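Local coordinates for protein diacylglycerol lipase (Aspergillus oryzae, PDB 5XK2) that probably hydrolyses the ester bonds of mono- and diacylglycerols, as a fungal lipase of the alpha/beta-hydrolase fold, captured here in a closed conformation, at residues A27-N32 and A87-Y92. Residues are numbered along the deposited sequence; the frame is centred on the assembly and turned at random.
Sequences ATYCPN and AFRGSY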
ATOM      1  N   ALA A  27      -3.216 -17.817   8.749  1.00  9.42           N
ATOM      2  CA  ALA A  27      -4.625 -18.153   8.782  1.00  8.80           C
ATOM      3  C   ALA A  27      -5.533 -16.932   9.033  1.00 10.00           C
ATOM      4  O   ALA A  27      -6.694 -16.950   8.629  1.00 11.56           O
ATOM      5  CB  ALA A  27      -4.870 -19.234   9.840  1.00 11.83           C
ATOM      6  N   THR A  28      -5.001 -15.875   9.669  1.00 10.55           N
ATOM      7  CA  THR A  28      -5.821 -14.688   9.948  1.00 11.45           C
ATOM      8  C   THR A  28      -6.148 -13.890   8.704  1.00 12.49           C
ATOM      9  O   THR A  28      -7.012 -13.025   8.748  1.00 12.97           O
ATOM     10  CB  THR A  28      -5.156 -13.705  10.937  1.00 11.87           C
ATOM     11  OG1 THR A  28      -3.990 -13.120  10.341  1.00 14.66           O
ATOM     12  CG2 THR A  28      -4.798 -14.420  12.222  1.00 14.36           C
ATOM     13  N   TYR A  29      -5.449 -14.159   7.598  1.00 10.86           N
ATOM     14  CA  TYR A  29      -5.757 -13.476   6.332  1.00 11.18           C
ATOM     15  C   TYR A  29      -6.902 -14.131   5.555  1.00 13.15           C
ATOM     16  O   TYR A  29      -7.450 -13.518   4.642  1.00 14.74           O
ATOM     17  CB  TYR A  29      -4.531 -13.423   5.436  1.00 11.00           C
ATOM     18  CG  TYR A  29      -3.479 -12.462   5.923  1.00 11.26           C
ATOM     19  CD1 TYR A  29      -3.562 -11.116   5.629  1.00 12.67           C
ATOM     20  CD2 TYR A  29      -2.396 -12.909   6.670  1.00 11.06           C
ATOM     21  CE1 TYR A  29      -2.581 -10.219   6.065  1.00 12.90           C
ATOM     22  CE2 TYR A  29      -1.407 -12.028   7.106  1.00 11.29           C
ATOM     23  CZ  TYR A  29      -1.507 -10.690   6.799  1.00 12.88           C
ATOM     24  OH  TYR A  29      -0.525  -9.827   7.235  1.00 15.44           O
ATOM     25  N   CYS A  30      -7.258 -15.361   5.917  1.00 12.97           N
ATOM     26  CA  CYS A  30      -8.321 -16.101   5.213  1.00 12.67           C
ATOM     27  C   CYS A  30      -9.675 -15.669   5.730  1.00 12.50           C
ATOM     28  O   CYS A  30      -9.956 -15.850   6.910  1.00 12.25           O
ATOM     29  CB  CYS A  30      -8.173 -17.599   5.436  1.00 11.89           C
ATOM     30  SG  CYS A  30      -6.538 -18.283   5.139  1.00 21.36           S
ATOM     31  N   PRO A  31     -10.531 -15.124   4.859  1.00 14.35           N
ATOM     32  CA  PRO A  31     -11.823 -14.636   5.353  1.00 17.91           C
ATOM     33  C   PRO A  31     -12.634 -15.710   6.082  1.00 16.70           C
ATOM     34  O   PRO A  31     -13.272 -15.399   7.089  1.00 17.62           O
ATOM     35  CB  PRO A  31     -12.530 -14.172   4.075  1.00 22.35           C
ATOM     36  CG  PRO A  31     -11.380 -13.776   3.173  1.00 22.39           C
ATOM     37  CD  PRO A  31     -10.330 -14.819   3.430  1.00 16.41           C
ATOM     38  N   ASN A  32     -12.588 -16.957   5.616  1.00 13.97           N
ATOM     39  CA  ASN A  32     -13.340 -18.009   6.293  1.00 14.99           C
ATOM     40  C   ASN A  32     -12.960 -18.170   7.760  1.00 15.67           C
ATOM     41  O   ASN A  32     -13.800 -18.548   8.572  1.00 15.28           O
ATOM     42  CB  ASN A  32     -13.152 -19.354   5.575  1.00 13.19           C
ATOM     43  CG  ASN A  32     -11.678 -19.741   5.459  1.00 19.58           C
ATOM     44  OD1 ASN A  32     -10.915 -19.075   4.770  1.00 21.17           O
ATOM     45  ND2 ASN A  32     -11.281 -20.811   6.138  1.00 19.96           N
ATOM     46  N   ALA A  87      -5.026 -14.846  17.560  1.00  9.10           N
ATOM     47  CA  ALA A  87      -4.317 -14.425  16.365  1.00  7.76           C
ATOM     48  C   ALA A  87      -4.984 -13.205  15.762  1.00  8.74           C
ATOM     49  O   ALA A  87      -6.219 -13.140  15.685  1.00 10.37           O
ATOM     50  CB  ALA A  87      -4.268 -15.573  15.352  1.00 11.61           C
ATOM     51  N   PHE A  88      -4.177 -12.250  15.310  1.00  8.04           N
ATOM     52  CA  PHE A  88      -4.692 -10.994  14.760  1.00  9.37           C
ATOM     53  C   PHE A  88      -4.232 -10.707  13.342  1.00 10.03           C
ATOM     54  O   PHE A  88      -3.062 -10.894  13.016  1.00 11.18           O
ATOM     55  CB  PHE A  88      -4.249  -9.793  15.594  1.00  9.58           C
ATOM     56  CG  PHE A  88      -4.668  -9.837  17.016  1.00  9.25           C
ATOM     57  CD1 PHE A  88      -5.888  -9.280  17.422  1.00 12.54           C
ATOM     58  CD2 PHE A  88      -3.826 -10.379  17.975  1.00 11.04           C
ATOM     59  CE1 PHE A  88      -6.251  -9.290  18.764  1.00 12.67           C
ATOM     60  CE2 PHE A  88      -4.194 -10.412  19.323  1.00 11.60           C
ATOM     61  CZ  PHE A  88      -5.416  -9.857  19.716  1.00  9.97           C
ATOM     62  N   ARG A  89      -5.163 -10.173  12.555  1.00 10.00           N
ATOM     63  CA  ARG A  89      -4.880  -9.557  11.269  1.00 11.80           C
ATOM     64  C   ARG A  89      -5.166  -8.075  11.426  1.00 11.63           C
ATOM     65  O   ARG A  89      -6.248  -7.690  11.895  1.00 13.81           O
ATOM     66  CB  ARG A  89      -5.761 -10.139  10.154  1.00 12.43           C
ATOM     67  CG  ARG A  89      -5.298  -9.760   8.759  1.00 14.70           C
ATOM     68  CD  ARG A  89      -6.488  -9.494   7.836  1.00 16.06           C
ATOM     69  NE  ARG A  89      -7.101  -8.223   8.225  1.00 16.70           N
ATOM     70  CZ  ARG A  89      -8.388  -7.932   8.110  1.00 22.72           C
ATOM     71  NH1 ARG A  89      -9.237  -8.819   7.594  1.00 22.85           N
ATOM     72  NH2 ARG A  89      -8.829  -6.747   8.516  1.00 23.59           N
ATOM     73  N   GLY A  90      -4.210  -7.240  11.044  1.00 11.25           N
ATOM     74  CA  GLY A  90      -4.452  -5.811  11.062  1.00 13.41           C
ATOM     75  C   GLY A  90      -4.934  -5.349   9.697  1.00 16.85           C
ATOM     76  O   GLY A  90      -5.320  -6.150   8.844  1.00 16.31           O
ATOM     77  N   SER A  91      -4.908  -4.043   9.486  1.00 15.17           N
ATOM     78  CA  SER A  91      -5.322  -3.483   8.219  1.00 17.30           C
ATOM     79  C   SER A  91      -4.381  -3.914   7.093  1.00 18.30           C
ATOM     80  O   SER A  91      -3.142  -3.921   7.251  1.00 18.29           O
ATOM     81  CB  SER A  91      -5.366  -1.956   8.310  1.00 25.20           C
ATOM     82  OG  SER A  91      -5.860  -1.412   7.103  1.00 30.80           O
ATOM     83  N   TYR A  92      -4.963  -4.285   5.961  1.00 20.15           N
ATOM     84  CA  TYR A  92      -4.158  -4.713   4.825  1.00 25.11           C
ATOM     85  C   TYR A  92      -3.637  -3.534   4.023  1.00 25.74           C
ATOM     86  O   TYR A  92      -2.623  -3.655   3.314  1.00 24.75           O
ATOM     87  CB  TYR A  92      -4.956  -5.637   3.909  1.00 24.98           C
ATOM     88  CG  TYR A  92      -4.086  -6.398   2.938  1.00 24.04           C
ATOM     89  CD1 TYR A  92      -3.315  -7.479   3.369  1.00 26.36           C
ATOM     90  CD2 TYR A  92      -4.037  -6.048   1.596  1.00 26.82           C
ATOM     91  CE1 TYR A  92      -2.513  -8.184   2.484  1.00 31.35           C
ATOM     92  CE2 TYR A  92      -3.241  -6.745   0.709  1.00 33.91           C
ATOM     93  CZ  TYR A  92      -2.483  -7.813   1.157  1.00 35.85           C
ATOM     94  OH  TYR A  92      -1.692  -8.509   0.273  1.00 43.68           O
TER
HETATM   95  O   HOH W   1      -1.621 -11.496  10.804  1.00 13.32           O
HETATM   96  O   HOH W   2      -1.976  -8.133   9.472  1.00 12.04           O
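Thr28 and Tyr29, in the type I turn from Ala27 to Cys30, pack on the end of strand 83-89 and the loop after it, a buried contact of side chains and bridging waters on one face of the central sheet. Small Ala87 lets the turn come close: its CB lies 3.4 Å from Thr28 CG2. Threonine suits this place because a chi1 of 67° sends its methyl to Ala87 and turns OG1 to a water, which donates to it and to Phe88 O, and to Ala25 O, to which Thr28 OG1 donates. Thr28 O meets Arg89 CB at 3.4 Å and is buried without a polar partner. In this alpha/beta-hydrolase fold Tyr29 touches Ser153, the probable nucleophile on a GxSxG elbow. Tyrosine combines a hydroxyl, hydrogen-bonded to His152 ND1 and linked by a second water to Gly90 N, with a flat ring for the aliphatic part of Arg89: Arg89 CG lies over one face, 4.1 Å from the Tyr29 ring centroid, in a CH-pi contact. Past CG the Arg89 side chain bends away, and Arg89 NE donates to Gly90 O at 2.8 Å (N-H...O 165°). Tyr92 presents its ring edge to Tyr29 CE1, 3.9 Å from Tyr92 CD1, while Tyr92 OH is hydrogen-bonded to Asp276 OD2.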